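Local atomic coordinates of fucolectin-related protein (Streptococcus pneumoniae, PDB entry 2WMF), a protein that probably hydrolyses host blood-group carbohydrate antigens, acting as the catalytic module of a family 98 glycoside hydrolase. Residues A[34-39]-A[322-327]; A[238-243]-A[288-293]; A[274-279]-A[465-470]; A[278-283]-A[314-319]. One frame throughout, in Å; residues are numbered along the deposited sequence.

Contact 1 (A[34-39]-A[322-327])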
# COMPACT_ATOMS: atom_id res chain seq x y z
N ASN A 34 -5.93 -13.88 -1.47
CA ASN A 34 -6.64 -13.57 -2.69
C ASN A 34 -7.51 -12.34 -2.40
O ASN A 34 -7.50 -11.81 -1.28
CB ASN A 34 -7.51 -14.74 -3.20
CG ASN A 34 -8.50 -15.22 -2.18
OD1 ASN A 34 -9.32 -14.45 -1.71
ND2 ASN A 34 -8.47 -16.55 -1.85
N ASN A 35 -8.25 -11.86 -3.40
CA ASN A 35 -9.09 -10.69 -3.20
C ASN A 35 -10.10 -10.81 -2.05
O ASN A 35 -10.42 -9.80 -1.41
CB ASN A 35 -9.75 -10.21 -4.48
CG ASN A 35 -10.79 -11.20 -5.02
OD1 ASN A 35 -10.63 -12.42 -4.88
ND2 ASN A 35 -11.78 -10.68 -5.71
N GLU A 36 -10.63 -12.02 -1.82
CA GLU A 36 -11.54 -12.27 -0.71
C GLU A 36 -10.86 -12.53 0.64
O GLU A 36 -11.52 -12.60 1.66
CB GLU A 36 -12.48 -13.43 -1.06
CG GLU A 36 -13.27 -13.09 -2.33
CD GLU A 36 -14.20 -14.20 -2.84
OE1 GLU A 36 -14.52 -15.08 -2.05
OE2 GLU A 36 -14.61 -14.13 -4.06
N SER A 37 -9.52 -12.61 0.62
CA SER A 37 -8.73 -12.93 1.81
C SER A 37 -7.35 -12.24 1.70
O SER A 37 -6.34 -12.87 1.43
CB SER A 37 -8.53 -14.44 1.87
OG SER A 37 -7.84 -14.87 3.02
N PRO A 38 -7.35 -10.91 1.84
CA PRO A 38 -6.09 -10.16 1.75
C PRO A 38 -5.22 -10.40 2.97
O PRO A 38 -5.63 -11.06 3.95
CB PRO A 38 -6.58 -8.71 1.69
CG PRO A 38 -7.86 -8.71 2.48
CD PRO A 38 -8.50 -10.03 2.11
N LEU A 39 -3.98 -9.91 2.90
CA LEU A 39 -3.00 -10.12 3.96
C LEU A 39 -2.38 -8.80 4.43
O LEU A 39 -1.93 -7.97 3.63
CB LEU A 39 -1.86 -11.08 3.49
CG LEU A 39 -0.76 -11.36 4.51
CD1 LEU A 39 -1.38 -12.15 5.69
CD2 LEU A 39 0.43 -12.15 3.92
N GLN A 322 -13.92 -6.49 3.86
CA GLN A 322 -15.39 -6.49 3.73
C GLN A 322 -15.85 -6.40 2.28
O GLN A 322 -16.94 -6.87 1.93
CB GLN A 322 -15.98 -5.37 4.59
CG GLN A 322 -15.75 -5.70 6.10
CD GLN A 322 -16.16 -4.58 7.06
OE1 GLN A 322 -16.84 -3.63 6.67
NE2 GLN A 322 -15.71 -4.69 8.33
N ASN A 323 -15.01 -5.80 1.44
CA ASN A 323 -15.29 -5.56 0.05
C ASN A 323 -14.12 -6.06 -0.78
O ASN A 323 -13.13 -5.33 -0.96
CB ASN A 323 -15.47 -4.07 -0.18
CG ASN A 323 -16.53 -3.49 0.68
OD1 ASN A 323 -17.70 -3.55 0.32
ND2 ASN A 323 -16.16 -2.99 1.87
N PRO A 324 -14.18 -7.32 -1.28
CA PRO A 324 -13.05 -7.85 -2.03
C PRO A 324 -12.56 -6.93 -3.14
O PRO A 324 -13.36 -6.34 -3.87
CB PRO A 324 -13.62 -9.15 -2.61
CG PRO A 324 -14.58 -9.60 -1.51
CD PRO A 324 -15.27 -8.31 -1.15
N ALA A 325 -11.23 -6.81 -3.25
CA ALA A 325 -10.62 -6.09 -4.36
C ALA A 325 -11.04 -6.61 -5.71
O ALA A 325 -11.47 -7.76 -5.83
CB ALA A 325 -9.09 -6.18 -4.26
N PRO A 326 -10.87 -5.81 -6.76
CA PRO A 326 -11.11 -6.35 -8.08
C PRO A 326 -10.31 -7.62 -8.32
O PRO A 326 -9.12 -7.66 -8.05
CB PRO A 326 -10.66 -5.25 -9.03
CG PRO A 326 -10.67 -3.98 -8.19
CD PRO A 326 -10.44 -4.39 -6.79
N SER A 327 -10.97 -8.65 -8.82
CA SER A 327 -10.31 -9.88 -9.18
C SER A 327 -9.44 -9.75 -10.43
O SER A 327 -9.54 -8.77 -11.16
CB SER A 327 -11.40 -10.93 -9.44
OG SER A 327 -12.13 -10.59 -10.60
O HOH W 1 -9.49 -7.31 -0.84
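N35 meets A325 in the tight part of this contact. Its ND2 donates to A325 O over 2.9 Å, with an N-H...O angle of 163°. The acceptor lies almost in the amide plane of N35, and the bond runs nearly along the C=O axis. CG of N35 sits between its own backbone N and carbonyl carbon (chi1 67°). This turns the amide toward the 322-327 segment and brings CB to 3.3 Å from A325 O. ND2 also touches S327 CB. The backbone of N35 adds a second link. Its O accepts a hydrogen bond from a water at 2.7 Å, and A325 N donates to the same water. P324 CA lies 3.3 Å from N35 O, a CA-H...O contact.

The other side is loose. E36 CG and P324 CG meet at 3.8 Å, where the two side chains cross obliquely. Both residues are exposed. Only CG of the E36 side chain touches the proline, and the carboxylate runs on away from the ring.

Both segments are shaped locally. N34 to S37 form a type I turn, closed by S37 N donating to N34 O. S327 stands at the N-cap of helix 328-334, and E330 accepts from its backbone N. A325 also packs against Y283.

The turn leads into strand 39-45, the first of the barrel. Segment 322-327 leaves helix 307-322, which follows the last barrel strand. The contact thus joins the entry and exit of the chain at the N-terminal end of a (beta/alpha)8, or TIM, barrel.

Contact 2 (A[238-243]-A[288-293])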
# COMPACT_ATOMS: atom_id res chain seq x y z
N TRP A 238 -0.15 -9.55 -5.81
CA TRP A 238 0.81 -8.45 -5.70
C TRP A 238 0.43 -7.53 -4.54
O TRP A 238 -0.71 -7.55 -4.05
CB TRP A 238 0.96 -7.65 -7.01
CG TRP A 238 -0.16 -6.70 -7.38
CD1 TRP A 238 -1.34 -7.01 -7.99
CD2 TRP A 238 -0.14 -5.27 -7.27
NE1 TRP A 238 -2.07 -5.87 -8.24
CE2 TRP A 238 -1.37 -4.79 -7.76
CE3 TRP A 238 0.79 -4.36 -6.77
CZ2 TRP A 238 -1.67 -3.42 -7.81
CZ3 TRP A 238 0.46 -3.02 -6.79
CH2 TRP A 238 -0.75 -2.56 -7.32
N GLY A 239 1.35 -6.64 -4.19
CA GLY A 239 1.02 -5.63 -3.20
C GLY A 239 2.11 -4.60 -3.02
O GLY A 239 2.79 -4.24 -4.00
N SER A 240 2.24 -4.12 -1.79
CA SER A 240 3.08 -2.96 -1.47
C SER A 240 3.66 -3.00 -0.10
O SER A 240 3.05 -3.52 0.85
CB SER A 240 2.22 -1.68 -1.55
OG SER A 240 1.00 -1.83 -0.78
N SER A 241 4.86 -2.41 0.02
CA SER A 241 5.35 -1.89 1.29
C SER A 241 5.22 -0.37 1.18
O SER A 241 5.93 0.26 0.41
CB SER A 241 6.81 -2.22 1.57
OG SER A 241 7.27 -1.50 2.69
N THR A 242 4.30 0.18 1.94
CA THR A 242 4.01 1.62 1.96
C THR A 242 4.96 2.23 3.00
O THR A 242 4.82 1.95 4.19
CB THR A 242 2.53 1.89 2.37
OG1 THR A 242 1.65 1.42 1.35
CG2 THR A 242 2.28 3.37 2.60
N ASP A 243 5.90 3.07 2.53
CA ASP A 243 7.02 3.49 3.40
C ASP A 243 6.98 4.98 3.68
O ASP A 243 7.23 5.79 2.78
CB ASP A 243 8.36 3.08 2.79
CG ASP A 243 9.55 3.37 3.70
OD1 ASP A 243 9.32 3.78 4.85
OD2 ASP A 243 10.68 3.12 3.22
N THR A 288 -3.39 -7.32 -3.02
CA THR A 288 -3.94 -8.06 -1.88
C THR A 288 -3.02 -8.23 -0.69
O THR A 288 -3.40 -8.87 0.29
CB THR A 288 -4.37 -9.48 -2.35
OG1 THR A 288 -3.29 -10.10 -3.05
CG2 THR A 288 -5.61 -9.42 -3.25
N VAL A 289 -1.81 -7.65 -0.75
CA VAL A 289 -0.84 -7.78 0.32
C VAL A 289 -0.32 -6.38 0.68
O VAL A 289 0.12 -5.67 -0.18
CB VAL A 289 0.34 -8.72 -0.08
CG1 VAL A 289 1.43 -8.69 1.01
CG2 VAL A 289 -0.19 -10.15 -0.35
N TYR A 290 -0.38 -6.05 1.96
CA TYR A 290 -0.06 -4.70 2.49
C TYR A 290 0.95 -4.80 3.62
O TYR A 290 0.72 -5.53 4.61
CB TYR A 290 -1.34 -4.02 2.99
CG TYR A 290 -2.48 -3.98 1.99
CD1 TYR A 290 -2.69 -2.86 1.19
CD2 TYR A 290 -3.38 -5.03 1.89
CE1 TYR A 290 -3.75 -2.82 0.30
CE2 TYR A 290 -4.44 -5.01 0.99
CZ TYR A 290 -4.63 -3.89 0.19
OH TYR A 290 -5.68 -3.83 -0.69
N ASN A 291 2.06 -4.08 3.47
CA ASN A 291 3.13 -4.00 4.43
C ASN A 291 3.50 -2.52 4.60
O ASN A 291 3.13 -1.73 3.75
CB ASN A 291 4.33 -4.84 3.94
CG ASN A 291 5.29 -5.28 5.04
OD1 ASN A 291 5.24 -4.84 6.20
ND2 ASN A 291 6.19 -6.22 4.66
N PHE A 292 4.23 -2.18 5.66
CA PHE A 292 4.45 -0.79 6.05
C PHE A 292 5.78 -0.56 6.75
O PHE A 292 6.25 -1.42 7.51
CB PHE A 292 3.34 -0.30 7.00
CG PHE A 292 1.99 -0.43 6.39
CD1 PHE A 292 1.45 0.59 5.62
CD2 PHE A 292 1.30 -1.64 6.48
CE1 PHE A 292 0.22 0.45 5.00
CE2 PHE A 292 0.06 -1.82 5.84
CZ PHE A 292 -0.46 -0.77 5.07
N GLU A 293 6.33 0.62 6.50
CA GLU A 293 7.37 1.22 7.33
C GLU A 293 7.05 2.71 7.41
O GLU A 293 6.25 3.19 6.65
CB GLU A 293 8.76 1.06 6.66
CG GLU A 293 9.22 -0.35 6.45
CD GLU A 293 10.68 -0.45 5.93
OE1 GLU A 293 11.55 0.36 6.37
OE2 GLU A 293 10.95 -1.35 5.10
O HOH W 2 -3.07 -9.43 -5.82
O HOH W 3 0.80 -1.25 1.94
O HOH W 4 9.10 -3.00 3.94
O HOH W 5 12.70 1.82 4.35
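The backbones of 238-243 and 289-293 run parallel, 4.3 Å apart at their closest, with an 18° angle between them. G239 pairs with V289, and the register continues in step to D243 with E293. The bonds alternate: S240 N to V289 O, N291 N to S240 O, T242 N to N291 O, and E293 N to T242 O. At the N-terminal end of the pair T288 N donates to W238 O over 2.9 Å. CA-H...O contacts fill in between, as from S241 CA to N291 O.

These are the seventh and eighth strands of the (beta/alpha)8 barrel. L39 of the first strand bonds to T288 and Y290, which closes the ring.

S240, T242, Y290 and F292 point outward to helix 272-283. T242 and F292 lie side by side, with T242 CB 3.7 Å from F292 CD1. One water bridges S240 OG, T242 OG1 and N291 O.

V289, S241, N291, D243 and E293 point into the barrel. N291 OD1 accepts from F292 N, while ND2 reaches E77. D243 OD1 comes to 3.3 Å from E293 CB, and it also accepts from W245 N. The carboxylate planes of D243 and E293 are turned 33° from each other, with D243 OD2 4.3 Å from E293 OE1. A water donates to both of these oxygens, and T214 OG1 is a further partner of OD2. Another water donates to E293 OE2 and bonds to S241 OG at 2.7 Å.

Contact 3 (A[274-279]-A[465-470])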
# COMPACT_ATOMS: atom_id res chain seq x y z
N MET A 274 -3.28 9.50 4.30
CA MET A 274 -2.53 9.34 3.06
C MET A 274 -1.90 7.93 2.95
O MET A 274 -1.73 7.40 1.84
CB MET A 274 -1.47 10.41 2.88
CG MET A 274 -0.64 10.30 1.59
SD MET A 274 0.51 11.72 1.46
CE MET A 274 1.63 11.06 0.22
N ILE A 275 -1.54 7.34 4.08
CA ILE A 275 -1.10 5.94 4.12
C ILE A 275 -2.22 5.03 3.50
O ILE A 275 -1.99 4.17 2.62
CB ILE A 275 -0.78 5.46 5.52
CG1 ILE A 275 0.40 6.23 6.12
CG2 ILE A 275 -0.39 3.97 5.53
CD1 ILE A 275 0.48 6.08 7.64
N ALA A 276 -3.45 5.29 3.96
CA ALA A 276 -4.65 4.61 3.40
C ALA A 276 -4.86 4.87 1.90
O ALA A 276 -5.27 3.95 1.15
CB ALA A 276 -5.89 4.94 4.21
N MET A 277 -4.59 6.10 1.46
CA MET A 277 -4.69 6.39 0.02
C MET A 277 -3.68 5.57 -0.82
O MET A 277 -4.00 5.06 -1.91
CB MET A 277 -4.55 7.88 -0.21
CG MET A 277 -5.73 8.67 0.40
SD MET A 277 -5.41 10.41 0.86
CE MET A 277 -4.63 10.93 -0.58
N GLU A 278 -2.45 5.42 -0.31
CA GLU A 278 -1.48 4.51 -0.92
C GLU A 278 -2.02 3.04 -0.98
O GLU A 278 -1.87 2.37 -1.99
CB GLU A 278 -0.10 4.58 -0.23
CG GLU A 278 0.54 5.95 -0.14
CD GLU A 278 2.02 5.87 0.10
OE1 GLU A 278 2.68 4.98 -0.47
OE2 GLU A 278 2.56 6.68 0.90
N MET A 279 -2.67 2.60 0.11
CA MET A 279 -3.29 1.27 0.10
C MET A 279 -4.41 1.21 -0.96
O MET A 279 -4.56 0.21 -1.65
CB MET A 279 -3.88 0.90 1.46
CG MET A 279 -2.84 0.89 2.62
SD MET A 279 -3.65 0.76 4.25
CE MET A 279 -4.30 -0.91 4.22
N HIS A 465 -5.70 15.11 2.11
CA HIS A 465 -5.63 13.92 2.98
C HIS A 465 -7.05 13.48 3.39
O HIS A 465 -7.34 13.14 4.55
CB HIS A 465 -4.69 14.15 4.17
CG HIS A 465 -3.44 14.83 3.75
ND1 HIS A 465 -3.00 16.01 4.32
CD2 HIS A 465 -2.56 14.53 2.76
CE1 HIS A 465 -1.89 16.39 3.71
NE2 HIS A 465 -1.61 15.52 2.74
N THR A 466 -7.93 13.52 2.39
CA THR A 466 -9.30 13.01 2.48
C THR A 466 -9.51 12.00 1.36
O THR A 466 -9.24 12.31 0.21
CB THR A 466 -10.39 14.14 2.36
OG1 THR A 466 -10.11 15.15 3.32
CG2 THR A 466 -11.79 13.57 2.65
N TYR A 467 -10.03 10.82 1.73
CA TYR A 467 -10.50 9.86 0.76
C TYR A 467 -11.98 9.53 1.02
O TYR A 467 -12.53 9.76 2.12
CB TYR A 467 -9.61 8.63 0.66
CG TYR A 467 -9.72 7.60 1.80
CD1 TYR A 467 -10.76 6.67 1.84
CD2 TYR A 467 -8.81 7.58 2.86
CE1 TYR A 467 -10.85 5.71 2.87
CE2 TYR A 467 -8.88 6.62 3.88
CZ TYR A 467 -9.91 5.68 3.89
OH TYR A 467 -9.97 4.71 4.90
N ALA A 468 -12.60 9.00 -0.04
CA ALA A 468 -14.01 8.60 -0.00
C ALA A 468 -14.22 7.38 -0.87
O ALA A 468 -13.51 7.19 -1.89
CB ALA A 468 -14.93 9.76 -0.45
N VAL A 469 -15.20 6.56 -0.46
CA VAL A 469 -15.66 5.46 -1.28
C VAL A 469 -17.17 5.55 -1.32
O VAL A 469 -17.82 5.62 -0.27
CB VAL A 469 -15.24 4.07 -0.75
CG1 VAL A 469 -15.62 2.95 -1.78
CG2 VAL A 469 -13.74 4.00 -0.42
N VAL A 470 -17.71 5.53 -2.52
CA VAL A 470 -19.17 5.57 -2.68
C VAL A 470 -19.61 4.31 -3.43
O VAL A 470 -19.23 4.11 -4.60
CB VAL A 470 -19.65 6.85 -3.46
CG1 VAL A 470 -21.19 6.83 -3.70
CG2 VAL A 470 -19.17 8.16 -2.79
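A276 and M277 of barrel helix 272-283 meet Y467 at the seam between the (beta/alpha)8 barrel and the C-terminal beta-sheet region. The closest touch is A276 CB to Y467 CE2, at 3.4 Å. CB approaches the ring obliquely, near the CE2-CZ side. M277 CG packs on Y467 CB at 3.9 Å, and the two side chains cross at a slant. The M277 chain then bends at chi3 (48°), and its SD lies 4.1 Å from H465 CA. M274 adds a lighter contact. Its CB is 4.3 Å from H465 CD2, and its SD lies obliquely to the imidazole. All of this is apolar or sulfur packing between buried residues.

The next shell holds these groups in place. Y467 starts a strand edged by 430-434 and 477-482, and Y434 packs on both Y467 and M277. The tyrosine CG stands between its own backbone N and carbonyl carbon (chi1 75°), which swings the ring toward the helix. F316 lies against A276 from helix 307-322. L365 touches M277.

H465 is held by polar bonds. It has a left-handed backbone conformation, with phi 64°. S273, just before M274, bonds to its carbonyl O through OG. Both ring nitrogens are engaged: ND1 is hydrogen-bonded to R485 NH1, and NE2 to A438 O.

Contact 4 (A[278-283]-A[314-319])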
# COMPACT_ATOMS: atom_id res chain seq x y z
N GLU A 278 -2.45 5.42 -0.31
CA GLU A 278 -1.48 4.51 -0.92
C GLU A 278 -2.02 3.04 -0.98
O GLU A 278 -1.87 2.37 -1.99
CB GLU A 278 -0.10 4.58 -0.23
CG GLU A 278 0.54 5.95 -0.14
CD GLU A 278 2.02 5.87 0.10
OE1 GLU A 278 2.68 4.98 -0.47
OE2 GLU A 278 2.56 6.68 0.90
N MET A 279 -2.67 2.60 0.11
CA MET A 279 -3.29 1.27 0.10
C MET A 279 -4.41 1.21 -0.96
O MET A 279 -4.56 0.21 -1.65
CB MET A 279 -3.88 0.90 1.46
CG MET A 279 -2.84 0.89 2.62
SD MET A 279 -3.65 0.76 4.25
CE MET A 279 -4.30 -0.91 4.22
N MET A 280 -5.20 2.29 -1.08
CA MET A 280 -6.23 2.33 -2.12
C MET A 280 -5.70 2.13 -3.55
O MET A 280 -6.33 1.48 -4.34
CB MET A 280 -6.99 3.65 -2.06
CG MET A 280 -8.22 3.69 -2.96
SD MET A 280 -9.07 5.29 -2.98
CE MET A 280 -9.87 5.23 -1.38
N ASN A 281 -4.52 2.69 -3.88
CA ASN A 281 -3.90 2.49 -5.18
C ASN A 281 -3.65 1.01 -5.46
O ASN A 281 -3.72 0.58 -6.62
CB ASN A 281 -2.56 3.23 -5.23
CG ASN A 281 -2.71 4.74 -5.39
OD1 ASN A 281 -3.82 5.29 -5.47
ND2 ASN A 281 -1.56 5.43 -5.38
N VAL A 282 -3.29 0.30 -4.40
CA VAL A 282 -2.98 -1.15 -4.49
C VAL A 282 -4.30 -1.93 -4.62
O VAL A 282 -4.50 -2.70 -5.60
CB VAL A 282 -2.13 -1.60 -3.29
CG1 VAL A 282 -2.05 -3.13 -3.22
CG2 VAL A 282 -0.70 -0.94 -3.38
N TYR A 283 -5.18 -1.71 -3.66
CA TYR A 283 -6.53 -2.34 -3.61
C TYR A 283 -7.26 -2.24 -4.97
O TYR A 283 -7.70 -3.26 -5.55
CB TYR A 283 -7.34 -1.72 -2.48
CG TYR A 283 -8.77 -2.13 -2.49
CD1 TYR A 283 -9.18 -3.27 -1.81
CD2 TYR A 283 -9.75 -1.35 -3.10
CE1 TYR A 283 -10.52 -3.66 -1.79
CE2 TYR A 283 -11.10 -1.73 -3.08
CZ TYR A 283 -11.48 -2.89 -2.42
OH TYR A 283 -12.84 -3.27 -2.44
N ILE A 314 -5.71 0.26 9.67
CA ILE A 314 -6.78 -0.70 10.01
C ILE A 314 -8.13 -0.37 9.33
O ILE A 314 -8.75 -1.26 8.77
CB ILE A 314 -6.90 -0.91 11.56
CG1 ILE A 314 -5.66 -1.69 12.01
CG2 ILE A 314 -8.24 -1.59 11.93
CD1 ILE A 314 -5.63 -3.17 11.52
N PRO A 315 -8.56 0.91 9.32
CA PRO A 315 -9.86 1.16 8.68
C PRO A 315 -9.87 0.79 7.19
O PRO A 315 -10.85 0.22 6.70
CB PRO A 315 -10.10 2.66 8.94
CG PRO A 315 -9.39 2.89 10.23
CD PRO A 315 -8.11 2.09 10.09
N PHE A 316 -8.76 1.06 6.48
CA PHE A 316 -8.74 0.74 5.07
C PHE A 316 -8.60 -0.76 4.86
O PHE A 316 -9.27 -1.31 4.00
CB PHE A 316 -7.74 1.52 4.23
CG PHE A 316 -8.05 1.41 2.80
CD1 PHE A 316 -9.01 2.24 2.23
CD2 PHE A 316 -7.48 0.41 2.05
CE1 PHE A 316 -9.42 2.05 0.90
CE2 PHE A 316 -7.85 0.24 0.68
CZ PHE A 316 -8.82 1.06 0.13
N PHE A 317 -7.81 -1.43 5.69
CA PHE A 317 -7.69 -2.88 5.57
C PHE A 317 -9.04 -3.58 5.84
O PHE A 317 -9.40 -4.56 5.14
CB PHE A 317 -6.60 -3.44 6.45
CG PHE A 317 -6.27 -4.88 6.13
CD1 PHE A 317 -5.65 -5.23 4.95
CD2 PHE A 317 -6.64 -5.88 7.01
CE1 PHE A 317 -5.40 -6.53 4.63
CE2 PHE A 317 -6.37 -7.22 6.70
CZ PHE A 317 -5.76 -7.53 5.50
N ARG A 318 -9.80 -3.06 6.82
CA ARG A 318 -11.16 -3.56 7.09
C ARG A 318 -12.04 -3.38 5.83
O ARG A 318 -12.83 -4.27 5.48
CB ARG A 318 -11.80 -2.90 8.31
CG ARG A 318 -11.26 -3.40 9.62
CD ARG A 318 -11.89 -2.70 10.82
NE ARG A 318 -11.65 -3.47 12.03
CZ ARG A 318 -11.46 -2.95 13.22
NH1 ARG A 318 -11.48 -1.64 13.40
NH2 ARG A 318 -11.25 -3.74 14.24
N HIS A 319 -11.93 -2.23 5.16
CA HIS A 319 -12.63 -2.05 3.89
C HIS A 319 -12.29 -3.17 2.91
O HIS A 319 -13.19 -3.74 2.24
CB HIS A 319 -12.32 -0.68 3.24
CG HIS A 319 -13.05 -0.49 1.95
ND1 HIS A 319 -14.39 -0.15 1.88
CD2 HIS A 319 -12.62 -0.60 0.67
CE1 HIS A 319 -14.74 -0.03 0.61
NE2 HIS A 319 -13.70 -0.35 -0.14
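An aromatic cluster of Y283, F316 and H319 joins two helices of the outer layer of the (beta/alpha)8 barrel. These are 272-283, after the seventh strand, and 307-322, after the eighth; they run nearly parallel here. Their local axes pass 10.5 Å apart, at 16°.

F316 is the centre of the contact. Its CG is anti to its backbone N (chi1 -164°), and this sends the ring across to the other helix. Its edge points at the face of Y283 in a T-shaped stack, with centroids 5.7 Å apart and planes at 90°. Y283 CB lies near the plane of the F316 ring, 3.8 Å from CE2. The M280 side chain crosses that of F316 at about a right angle, with CB 3.9 Å from F316 CZ. M279 slides past in the opposite sense, and its CB is 3.7 Å from F316 CD2. Beyond chi3 its CE reaches F317 CB.

H319 also turns an edge to a face of Y283. Its CD2 is 4.0 Å from Y283 CZ, in an offset edge-to-face pair. The polar ends of these two rings bond to other groups. Y283 OH pairs with N323 O, and H319 NE2 with Y432 OH. The helices are therefore joined by ring and methionine packing, while the polar ends of the cluster are satisfied by neighbouring parts of the chain.

In the fold
Contacts 2, 4 and 3 run outward from the barrel wall to the C-terminal sheets. Helix 272-283 is the common element. Its outer side serves contact 3 and its flank contact 4, whose centres are 8 Å apart. Its inner side packs on contact 2: F292 CZ is 3.6 Å from M279 SD, and S240 OG is 3.2 Å from V282 CG2. Contact 1 lies at the N-terminal end of the barrel. It meets contact 2 through L39 N and T288 O, 2.9 Å apart, and contact 4 through N323 O and Y283 OH, 2.6 Å apart. In this family fold the active site is expected at the opposite, C-terminal strand ends, toward D243 and E293 of contact 2.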